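Local coordinates for protein (thiaminase I) (Bacillus subtilis, PDB 3THI) that degrades thiamin by transferring its pyrimidine portion to another nucleophile in place of the thiazole, at residues A[23-26]-A[27-31]; A[90-94]-A[95-99]; A[61-65]-A[66-70]; A[316-319]-A[320-324]. One frame throughout, in Å; residues are numbered along the deposited sequence.

Interaction 1: A[23-26]-A[27-31]; sequences DQWQ and RQEPG
Trp25 and Glu29 meet one turn apart at the C-terminal end of helix 14-28, the helix of the beta-alpha-beta unit that links strand 2-6 to strand 33-36. The indole lies against the chain as it leaves the helix: with CG anti to the backbone N (chi1 178°), its six-membered ring receives Glu29 CB over one face, 3.7 Å from the ring centroid, a CH-pi contact. Glu29 CG follows along the same ring, 3.7 Å from Trp25 CH2, before the bent chain carries its carboxylate off to a salt bridge with Lys280. The indole NE1 donates to Val32 O, and the ring also packs on Leu281 and Val284 of helix 275-286. A leucine in place of Trp25 is likely to leave Val32 O without its indole donor and Glu29 CB and CG without the flat surface they rest on. Trp25 O takes two donors, Glu29 N at 2.8 Å and Gln28 N at 3.2 Å. Two residues earlier in the helix, Arg27 reaches back with an extended chain from CG to NE to form a salt bridge with Asp23. Gln24 NE2 sits over one face of the same guanidinium, without a hydrogen bond. The carboxylate and guanidinium planes stand 86° apart, and the salt bridge rests chiefly on Asp23 OD2 and Arg27 NH2, 2.7 Å from each other.

Interaction 2: A[90-94]-A[95-99]; sequences GAKRN and GEVYG
Ala91 O receives Tyr98 N in an almost straight hydrogen bond, 2.8 Å long with 177° at the hydrogen. This bond lies at the open end of a beta hairpin with a two-residue loop, strand 92-93 against strand 96-112, closed by a type I' turn from Arg93 to Glu96. Next to the turn the hydrogen-bonded pair Arg93 and Glu96 serve each other. Arg93 N points at Glu96 O (2.8 Å) in the carbonyl plane, whereas Glu96 N reaches Arg93 O (3.0 Å) from above that carbonyl's plane. Glu96 O also meets Lys92 CA at 3.0 Å in a CA-H...O contact. Arg93 O has the edge of the Tyr98 ring beside it as well, with CE2 3.5 Å away. The Ala91 methyl points at the other strand, where its CB lies 3.3 Å from Gly99 O; both Gly99 N and Gly99 O are buried with no polar partner in the model. The Arg93 guanidinium looks elsewhere: NH2 forms a salt bridge with Asp65 and NH1 one with Asp176, while Tyr98 O is met by Ser267 OG. The backbone thus holds the hairpin in register, and the charge of Arg93, shared by two carboxylates, probably fixes it against its surroundings.

Interaction 3: A[61-65]-A[66-70]; sequences SHFVD and AGYLL
Leu69 pushes its branched end into the hollow between Phe63 and Val64 on the last turn of helix 60-65. Its CG rests 3.8 Å from Phe63 CB, and its CD1 drops between that methylene and Val64 CG2, which it meets at 3.9 Å. Leucine and valine cross at about a right angle and meet through one methyl each. Tyr68 fills the neighbouring notch: its CB sits 3.3 Å from Phe63 O, and its ring crosses the Phe63 ring at a slant, CD2 coming 4.1 Å from Phe63 CD1. The Phe63 carbonyl is thereby tucked beside the edge of the tyrosine ring. The chain gets here through a Schellman motif, in which Gly67 takes positive phi and two bonds run back into the helix, Tyr68 N to Phe63 O at 3.1 Å and Gly67 N to Val64 O at 2.9 Å. The packing of Tyr68 on Phe63 is the apolar contact that usually accompanies this cap. A water bridges the two segments, donating to Val64 O and accepting from Leu69 N. Trimming Leu69 to an alanine would probably open a gap between Phe63 CB and Val64 CG2 and take away the packing on Phe53. Phe63 also leans on Leu55 of strand 52-56, while Tyr68 and Leu70 run on as backbone partners of Ser270 and Val268. The small knob of Ala66 CB comes 3.2 Å from His62 O, with the His62 imidazole set obliquely to it.

Interaction 4: A[316-319]-A[320-324]; sequences EALM and QDYPI
Leu318 O accepts Tyr322 N at 2.8 Å, in the carbonyl plane and with 157° at the hydrogen, and this bond closes the turn by which the chain leaves helix 312-318. A residue further on, Met319 O faces Pro323 N, which has no hydrogen to give, so the helical pattern cannot go on there; Pro323 CA offers it a CA-H...O contact instead, at 3.6 Å. A second such contact runs the other way, nearly straight, from Met319 CA to Tyr322 O at 3.3 Å. Among the side chains, Tyr322 folds back over the turn: the backbone sets its CB 3.6 Å from Leu318 O, and CG, anti to the carbonyl carbon (chi1 -51°), carries the ring's CD2 to 4.2 Å from Leu318 CD2. One face of this ring carries Asp321 CB, set off toward the rim. The Asp321 carboxylate forms a salt bridge with Arg296. Met319 holds CG between its backbone N and carbonyl carbon (chi1 69°), which keeps CG near Gln320 N. Gln320 runs back along the helix with an extended chain, its CG 3.9 Å from both Glu316 O and Ala317 O. Around the turn, Leu318 is wedged between Glu292 and Leu295 of helix 288-295 and Tyr325 of helix 324-332. Met319 touches Ser326 of that second helix, and Tyr322 packs on Pro297 and Pro304 in the loop that follows helix 288-295.

Overall arrangement
Along the chain the four contacts come in series, none nesting within or crossing another. Interaction 1 turns the chain out of helix 14-28 toward strand 33-36. Interaction 3 follows, joining helix 60-65 to strand 69-70, and interaction 2 then closes the hairpin between strands 92-93 and 96-112. These two touch, their centres about 10 Å apart: Tyr98 lies against Val64 and Leu69, so hairpin and helix cap brace each other. Interaction 4, far on in sequence, closes the turn between helices 312-318 and 324-332, its centre about 36 Å from that of interaction 3. Interactions 1 and 4 both pack on helix 288-295, while helix 275-286 is touched from interaction 1 and from Leu70 at the end of 66-70.

Interaction 1: A[23-26]-A[27-31]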
loop_
_atom_site.group_PDB
_atom_site.type_symbol
_atom_site.label_atom_id
_atom_site.label_comp_id
_atom_site.label_asym_id
_atom_site.label_seq_id
_atom_site.Cartn_x
_atom_site.Cartn_y
_atom_site.Cartn_z
ATOM N N ASP A 23 13.932 10.110 -16.174
ATOM C CA ASP A 23 15.011 11.039 -15.882
ATOM C C ASP A 23 16.197 10.331 -15.236
ATOM O O ASP A 23 17.330 10.460 -15.704
ATOM C CB ASP A 23 14.511 12.164 -14.978
ATOM C CG ASP A 23 15.561 13.224 -14.727
ATOM O OD1 ASP A 23 16.438 13.433 -15.600
ATOM O OD2 ASP A 23 15.502 13.855 -13.654
ATOM N N GLN A 24 15.938 9.568 -14.178
ATOM C CA GLN A 24 17.014 8.849 -13.498
ATOM C C GLN A 24 17.668 7.769 -14.376
ATOM O O GLN A 24 18.882 7.547 -14.288
ATOM C CB GLN A 24 16.522 8.257 -12.180
ATOM C CG GLN A 24 16.109 9.305 -11.173
ATOM C CD GLN A 24 17.267 10.159 -10.718
ATOM O OE1 GLN A 24 18.388 9.682 -10.581
ATOM N NE2 GLN A 24 16.999 11.432 -10.468
ATOM N N TRP A 25 16.877 7.114 -15.226
ATOM C CA TRP A 25 17.409 6.090 -16.127
ATOM C C TRP A 25 18.342 6.731 -17.162
ATOM O O TRP A 25 19.449 6.247 -17.389
ATOM C CB TRP A 25 16.279 5.370 -16.854
ATOM C CG TRP A 25 16.747 4.323 -17.836
ATOM C CD1 TRP A 25 16.512 4.301 -19.183
ATOM C CD2 TRP A 25 17.465 3.113 -17.539
ATOM N NE1 TRP A 25 17.025 3.150 -19.740
ATOM C CE2 TRP A 25 17.616 2.405 -18.752
ATOM C CE3 TRP A 25 18.000 2.565 -16.362
ATOM C CZ2 TRP A 25 18.269 1.171 -18.826
ATOM C CZ3 TRP A 25 18.653 1.339 -16.438
ATOM C CH2 TRP A 25 18.781 0.657 -17.663
ATOM N N GLN A 26 17.881 7.818 -17.783
ATOM C CA GLN A 26 18.658 8.547 -18.789
ATOM C C GLN A 26 20.003 9.070 -18.293
ATOM O O GLN A 26 20.938 9.228 -19.077
ATOM C CB GLN A 26 17.845 9.719 -19.345
ATOM C CG GLN A 26 16.825 9.320 -20.396
ATOM C CD GLN A 26 15.948 10.482 -20.840
ATOM O OE1 GLN A 26 15.752 11.454 -20.096
ATOM N NE2 GLN A 26 15.404 10.382 -22.054
ATOM N N ARG A 27 20.102 9.335 -16.993
ATOM C CA ARG A 27 21.337 9.854 -16.415
ATOM C C ARG A 27 22.512 8.873 -16.486
ATOM O O ARG A 27 23.668 9.283 -16.636
ATOM C CB ARG A 27 21.097 10.336 -14.973
ATOM C CG ARG A 27 20.143 11.532 -14.889
ATOM C CD ARG A 27 20.138 12.212 -13.523
ATOM N NE ARG A 27 19.124 13.272 -13.459
ATOM C CZ ARG A 27 18.645 13.803 -12.332
ATOM N NH1 ARG A 27 19.086 13.387 -11.151
ATOM N NH2 ARG A 27 17.696 14.732 -12.383
ATOM N N GLN A 28 22.205 7.579 -16.438
ATOM C CA GLN A 28 23.228 6.540 -16.487
ATOM C C GLN A 28 23.146 5.652 -17.723
ATOM O O GLN A 28 24.133 5.053 -18.123
ATOM C CB GLN A 28 23.207 5.709 -15.193
ATOM C CG GLN A 28 21.821 5.535 -14.549
ATOM C CD GLN A 28 21.781 5.956 -13.070
ATOM O OE1 GLN A 28 21.872 7.143 -12.742
ATOM N NE2 GLN A 28 21.619 4.980 -12.180
ATOM N N GLU A 29 21.982 5.633 -18.364
ATOM C CA GLU A 29 21.739 4.828 -19.569
ATOM C C GLU A 29 20.899 5.591 -20.605
ATOM O O GLU A 29 19.786 5.174 -20.942
ATOM C CB GLU A 29 21.001 3.551 -19.180
ATOM C CG GLU A 29 21.867 2.529 -18.491
ATOM C CD GLU A 29 22.915 1.956 -19.421
ATOM O OE1 GLU A 29 22.640 1.873 -20.637
ATOM O OE2 GLU A 29 24.015 1.596 -18.944
ATOM N N PRO A 30 21.431 6.714 -21.136
ATOM C CA PRO A 30 20.707 7.522 -22.129
ATOM C C PRO A 30 20.402 6.840 -23.466
ATOM O O PRO A 30 19.458 7.223 -24.164
ATOM C CB PRO A 30 21.609 8.750 -22.292
ATOM C CG PRO A 30 22.984 8.195 -22.034
ATOM C CD PRO A 30 22.753 7.302 -20.840
ATOM N N GLY A 31 21.180 5.815 -23.797
ATOM C CA GLY A 31 20.983 5.109 -25.050
ATOM C C GLY A 31 20.015 3.941 -25.016
ATOM O O GLY A 31 19.799 3.279 -26.035
#

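Interaction 2: A[90-94]-A[95-99]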
loop_
_atom_site.group_PDB
_atom_site.type_symbol
_atom_site.label_atom_id
_atom_site.label_comp_id
_atom_site.label_asym_id
_atom_site.label_seq_id
_atom_site.Cartn_x
_atom_site.Cartn_y
_atom_site.Cartn_z
ATOM N N GLY A 90 10.738 -9.010 3.270
ATOM C CA GLY A 90 9.460 -9.371 2.688
ATOM C C GLY A 90 9.517 -9.616 1.192
ATOM O O GLY A 90 8.554 -10.097 0.598
ATOM N N ALA A 91 10.659 -9.307 0.586
ATOM C CA ALA A 91 10.856 -9.485 -0.849
ATOM C C ALA A 91 11.584 -10.784 -1.193
ATOM O O ALA A 91 11.906 -11.040 -2.354
ATOM C CB ALA A 91 11.617 -8.282 -1.416
ATOM N N LYS A 92 11.826 -11.613 -0.184
ATOM C CA LYS A 92 12.524 -12.882 -0.384
ATOM C C LYS A 92 11.637 -14.130 -0.438
ATOM O O LYS A 92 10.699 -14.287 0.350
ATOM C CB LYS A 92 13.559 -13.100 0.719
ATOM C CG LYS A 92 14.603 -12.031 0.879
ATOM C CD LYS A 92 15.609 -12.514 1.892
ATOM C CE LYS A 92 16.672 -11.488 2.201
ATOM N NZ LYS A 92 17.578 -12.039 3.258
ATOM N N ARG A 93 12.010 -15.054 -1.320
ATOM C CA ARG A 93 11.312 -16.327 -1.482
ATOM C C ARG A 93 12.311 -17.360 -1.989
ATOM O O ARG A 93 13.105 -17.080 -2.890
ATOM C CB ARG A 93 10.132 -16.204 -2.462
ATOM C CG ARG A 93 9.286 -17.474 -2.573
ATOM C CD ARG A 93 7.847 -17.138 -2.940
ATOM N NE ARG A 93 6.951 -18.300 -3.021
ATOM C CZ ARG A 93 6.366 -18.891 -1.979
ATOM N NH1 ARG A 93 6.585 -18.460 -0.745
ATOM N NH2 ARG A 93 5.465 -19.840 -2.177
ATOM N N ASN A 94 12.290 -18.548 -1.388
ATOM C CA ASN A 94 13.204 -19.626 -1.782
ATOM C C ASN A 94 14.658 -19.214 -1.544
ATOM O O ASN A 94 15.555 -19.602 -2.296
ATOM C CB ASN A 94 12.992 -20.000 -3.260
ATOM C CG ASN A 94 11.568 -20.461 -3.545
ATOM O OD1 ASN A 94 10.868 -20.910 -2.647
ATOM N ND2 ASN A 94 11.136 -20.334 -4.795
ATOM N N GLY A 95 14.869 -18.417 -0.496
ATOM C CA GLY A 95 16.196 -17.939 -0.151
ATOM C C GLY A 95 16.724 -16.855 -1.076
ATOM O O GLY A 95 17.891 -16.480 -0.975
ATOM N N GLU A 96 15.869 -16.316 -1.946
ATOM C CA GLU A 96 16.292 -15.286 -2.891
ATOM C C GLU A 96 15.448 -14.005 -2.859
ATOM O O GLU A 96 14.243 -14.044 -2.578
ATOM C CB GLU A 96 16.262 -15.847 -4.317
ATOM C CG GLU A 96 17.055 -17.118 -4.518
ATOM C CD GLU A 96 17.036 -17.591 -5.958
ATOM O OE1 GLU A 96 16.006 -18.142 -6.389
ATOM O OE2 GLU A 96 18.051 -17.412 -6.665
ATOM N N VAL A 97 16.097 -12.871 -3.125
ATOM C CA VAL A 97 15.401 -11.586 -3.194
ATOM C C VAL A 97 14.788 -11.564 -4.600
ATOM O O VAL A 97 15.487 -11.787 -5.585
ATOM C CB VAL A 97 16.374 -10.403 -3.039
ATOM C CG1 VAL A 97 15.639 -9.081 -3.236
ATOM C CG2 VAL A 97 17.037 -10.448 -1.680
ATOM N N TYR A 98 13.477 -11.372 -4.689
ATOM C CA TYR A 98 12.811 -11.367 -5.988
ATOM C C TYR A 98 12.228 -10.022 -6.418
ATOM O O TYR A 98 11.623 -9.918 -7.483
ATOM C CB TYR A 98 11.734 -12.459 -6.030
ATOM C CG TYR A 98 12.249 -13.780 -6.556
ATOM C CD1 TYR A 98 12.315 -14.023 -7.929
ATOM C CD2 TYR A 98 12.675 -14.785 -5.690
ATOM C CE1 TYR A 98 12.791 -15.225 -8.427
ATOM C CE2 TYR A 98 13.153 -16.003 -6.182
ATOM C CZ TYR A 98 13.208 -16.211 -7.555
ATOM O OH TYR A 98 13.683 -17.402 -8.062
ATOM N N GLY A 99 12.459 -8.993 -5.607
ATOM C CA GLY A 99 11.945 -7.678 -5.910
ATOM C C GLY A 99 12.635 -6.614 -5.086
ATOM O O GLY A 99 13.150 -6.885 -4.001
#

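Interaction 3: A[61-65]-A[66-70]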
loop_
_atom_site.group_PDB
_atom_site.type_symbol
_atom_site.label_atom_id
_atom_site.label_comp_id
_atom_site.label_asym_id
_atom_site.label_seq_id
_atom_site.Cartn_x
_atom_site.Cartn_y
_atom_site.Cartn_z
ATOM N N SER A 61 4.607 -14.320 -4.167
ATOM C CA SER A 61 4.723 -15.779 -4.072
ATOM C C SER A 61 4.245 -16.494 -5.333
ATOM O O SER A 61 4.910 -17.403 -5.831
ATOM C CB SER A 61 3.975 -16.288 -2.844
ATOM O OG SER A 61 4.536 -15.735 -1.666
ATOM N N HIS A 62 3.110 -16.050 -5.861
ATOM C CA HIS A 62 2.557 -16.602 -7.087
ATOM C C HIS A 62 3.514 -16.373 -8.270
ATOM O O HIS A 62 3.846 -17.308 -8.994
ATOM C CB HIS A 62 1.202 -15.951 -7.388
ATOM C CG HIS A 62 0.667 -16.279 -8.748
ATOM N ND1 HIS A 62 0.187 -15.318 -9.612
ATOM C CD2 HIS A 62 0.589 -17.455 -9.413
ATOM C CE1 HIS A 62 -0.156 -15.889 -10.753
ATOM N NE2 HIS A 62 0.079 -17.184 -10.657
ATOM N N PHE A 63 3.936 -15.129 -8.479
ATOM C CA PHE A 63 4.846 -14.807 -9.582
ATOM C C PHE A 63 6.145 -15.594 -9.501
ATOM O O PHE A 63 6.658 -16.065 -10.512
ATOM C CB PHE A 63 5.165 -13.307 -9.627
ATOM C CG PHE A 63 3.988 -12.439 -9.984
ATOM C CD1 PHE A 63 2.897 -12.958 -10.680
ATOM C CD2 PHE A 63 3.975 -11.086 -9.633
ATOM C CE1 PHE A 63 1.811 -12.142 -11.014
ATOM C CE2 PHE A 63 2.894 -10.268 -9.963
ATOM C CZ PHE A 63 1.811 -10.795 -10.657
ATOM N N VAL A 64 6.678 -15.732 -8.291
ATOM C CA VAL A 64 7.917 -16.470 -8.092
ATOM C C VAL A 64 7.767 -17.958 -8.400
ATOM O O VAL A 64 8.511 -18.510 -9.213
ATOM C CB VAL A 64 8.444 -16.306 -6.657
ATOM C CG1 VAL A 64 9.592 -17.284 -6.403
ATOM C CG2 VAL A 64 8.906 -14.876 -6.435
ATOM N N ASP A 65 6.793 -18.600 -7.757
ATOM C CA ASP A 65 6.571 -20.028 -7.955
ATOM C C ASP A 65 6.194 -20.378 -9.387
ATOM O O ASP A 65 6.415 -21.506 -9.825
ATOM C CB ASP A 65 5.505 -20.555 -6.990
ATOM C CG ASP A 65 5.929 -20.479 -5.532
ATOM O OD1 ASP A 65 7.090 -20.118 -5.225
ATOM O OD2 ASP A 65 5.083 -20.801 -4.680
ATOM N N ALA A 66 5.624 -19.418 -10.114
ATOM C CA ALA A 66 5.243 -19.646 -11.503
ATOM C C ALA A 66 6.420 -19.469 -12.466
ATOM O O ALA A 66 6.285 -19.712 -13.668
ATOM C CB ALA A 66 4.094 -18.735 -11.897
ATOM N N GLY A 67 7.564 -19.035 -11.935
ATOM C CA GLY A 67 8.756 -18.851 -12.754
ATOM C C GLY A 67 8.777 -17.600 -13.623
ATOM O O GLY A 67 9.487 -17.547 -14.630
ATOM N N TYR A 68 8.027 -16.583 -13.206
ATOM C CA TYR A 68 7.918 -15.310 -13.920
ATOM C C TYR A 68 9.046 -14.320 -13.634
ATOM O O TYR A 68 9.389 -13.494 -14.481
ATOM C CB TYR A 68 6.613 -14.613 -13.528
ATOM C CG TYR A 68 5.387 -15.132 -14.209
ATOM C CD1 TYR A 68 5.295 -15.134 -15.590
ATOM C CD2 TYR A 68 4.299 -15.584 -13.473
ATOM C CE1 TYR A 68 4.144 -15.571 -16.230
ATOM C CE2 TYR A 68 3.139 -16.026 -14.103
ATOM C CZ TYR A 68 3.071 -16.015 -15.482
ATOM O OH TYR A 68 1.934 -16.443 -16.123
ATOM N N LEU A 69 9.597 -14.396 -12.428
ATOM C CA LEU A 69 10.613 -13.456 -11.989
ATOM C C LEU A 69 12.053 -13.913 -12.011
ATOM O O LEU A 69 12.347 -15.105 -11.965
ATOM C CB LEU A 69 10.265 -12.953 -10.591
ATOM C CG LEU A 69 8.817 -12.502 -10.383
ATOM C CD1 LEU A 69 8.677 -11.921 -8.981
ATOM C CD2 LEU A 69 8.397 -11.471 -11.444
ATOM N N LEU A 70 12.938 -12.925 -12.137
ATOM C CA LEU A 70 14.372 -13.140 -12.159
ATOM C C LEU A 70 14.888 -12.669 -10.799
ATOM O O LEU A 70 14.723 -11.509 -10.435
ATOM C CB LEU A 70 15.013 -12.332 -13.295
ATOM C CG LEU A 70 16.463 -12.715 -13.599
ATOM C CD1 LEU A 70 16.510 -14.146 -14.131
ATOM C CD2 LEU A 70 17.065 -11.727 -14.598
HETATM O O HOH W 1 9.876 -16.783 -10.705
#

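Interaction 4: A[316-319]-A[320-324]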
loop_
_atom_site.group_PDB
_atom_site.type_symbol
_atom_site.label_atom_id
_atom_site.label_comp_id
_atom_site.label_asym_id
_atom_site.label_seq_id
_atom_site.Cartn_x
_atom_site.Cartn_y
_atom_site.Cartn_z
ATOM N N GLU A 316 14.865 10.750 5.036
ATOM C CA GLU A 316 15.867 11.700 5.485
ATOM C C GLU A 316 15.792 12.957 4.614
ATOM O O GLU A 316 15.674 14.071 5.124
ATOM C CB GLU A 316 17.258 11.054 5.404
ATOM C CG GLU A 316 17.385 9.754 6.241
ATOM C CD GLU A 316 18.668 8.936 5.966
ATOM O OE1 GLU A 316 19.411 9.249 5.008
ATOM O OE2 GLU A 316 18.929 7.964 6.715
ATOM N N ALA A 317 15.758 12.755 3.298
ATOM C CA ALA A 317 15.701 13.851 2.333
ATOM C C ALA A 317 14.382 14.617 2.262
ATOM O O ALA A 317 14.378 15.833 2.030
ATOM C CB ALA A 317 16.077 13.343 0.951
ATOM N N LEU A 318 13.264 13.926 2.464
ATOM C CA LEU A 318 11.958 14.574 2.382
ATOM C C LEU A 318 11.513 15.367 3.594
ATOM O O LEU A 318 10.933 16.438 3.441
ATOM C CB LEU A 318 10.870 13.557 2.035
ATOM C CG LEU A 318 10.839 12.984 0.622
ATOM C CD1 LEU A 318 9.746 11.939 0.530
ATOM C CD2 LEU A 318 10.605 14.087 -0.398
ATOM N N MET A 319 11.801 14.863 4.792
ATOM C CA MET A 319 11.350 15.515 6.025
ATOM C C MET A 319 11.769 16.964 6.283
ATOM O O MET A 319 11.127 17.663 7.068
ATOM C CB MET A 319 11.641 14.642 7.248
ATOM C CG MET A 319 13.103 14.478 7.596
ATOM S SD MET A 319 13.285 13.648 9.191
ATOM C CE MET A 319 13.044 11.900 8.725
ATOM N N GLN A 320 12.821 17.423 5.611
ATOM C CA GLN A 320 13.291 18.797 5.768
ATOM C C GLN A 320 12.177 19.717 5.279
ATOM O O GLN A 320 11.667 20.550 6.033
ATOM C CB GLN A 320 14.544 19.030 4.916
ATOM C CG GLN A 320 15.601 17.938 5.015
ATOM C CD GLN A 320 16.716 18.110 3.993
ATOM O OE1 GLN A 320 16.508 17.918 2.787
ATOM N NE2 GLN A 320 17.907 18.471 4.469
ATOM N N ASP A 321 11.768 19.499 4.029
ATOM C CA ASP A 321 10.717 20.288 3.382
ATOM C C ASP A 321 9.308 19.852 3.772
ATOM O O ASP A 321 8.396 20.675 3.834
ATOM C CB ASP A 321 10.856 20.206 1.859
ATOM C CG ASP A 321 12.262 20.538 1.370
ATOM O OD1 ASP A 321 12.859 21.532 1.838
ATOM O OD2 ASP A 321 12.772 19.801 0.504
ATOM N N TYR A 322 9.134 18.561 4.042
ATOM C CA TYR A 322 7.829 18.012 4.404
ATOM C C TYR A 322 7.885 17.254 5.729
ATOM O O TYR A 322 8.061 16.037 5.746
ATOM C CB TYR A 322 7.349 17.103 3.276
ATOM C CG TYR A 322 7.422 17.791 1.935
ATOM C CD1 TYR A 322 6.581 18.864 1.642
ATOM C CD2 TYR A 322 8.368 17.412 0.978
ATOM C CE1 TYR A 322 6.681 19.554 0.434
ATOM C CE2 TYR A 322 8.477 18.098 -0.247
ATOM C CZ TYR A 322 7.629 19.172 -0.506
ATOM O OH TYR A 322 7.728 19.885 -1.686
ATOM N N PRO A 323 7.729 17.976 6.862
ATOM C CA PRO A 323 7.764 17.409 8.215
ATOM C C PRO A 323 6.825 16.229 8.459
ATOM O O PRO A 323 7.007 15.482 9.420
ATOM C CB PRO A 323 7.439 18.614 9.098
ATOM C CG PRO A 323 8.046 19.757 8.326
ATOM C CD PRO A 323 7.573 19.441 6.925
ATOM N N ILE A 324 5.815 16.066 7.607
ATOM C CA ILE A 324 4.902 14.932 7.729
ATOM C C ILE A 324 5.715 13.632 7.574
ATOM O O ILE A 324 5.457 12.640 8.262
ATOM C CB ILE A 324 3.780 14.978 6.650
ATOM C CG1 ILE A 324 2.725 16.022 7.029
ATOM C CG2 ILE A 324 3.132 13.619 6.493
ATOM C CD1 ILE A 324 1.677 16.242 5.969
#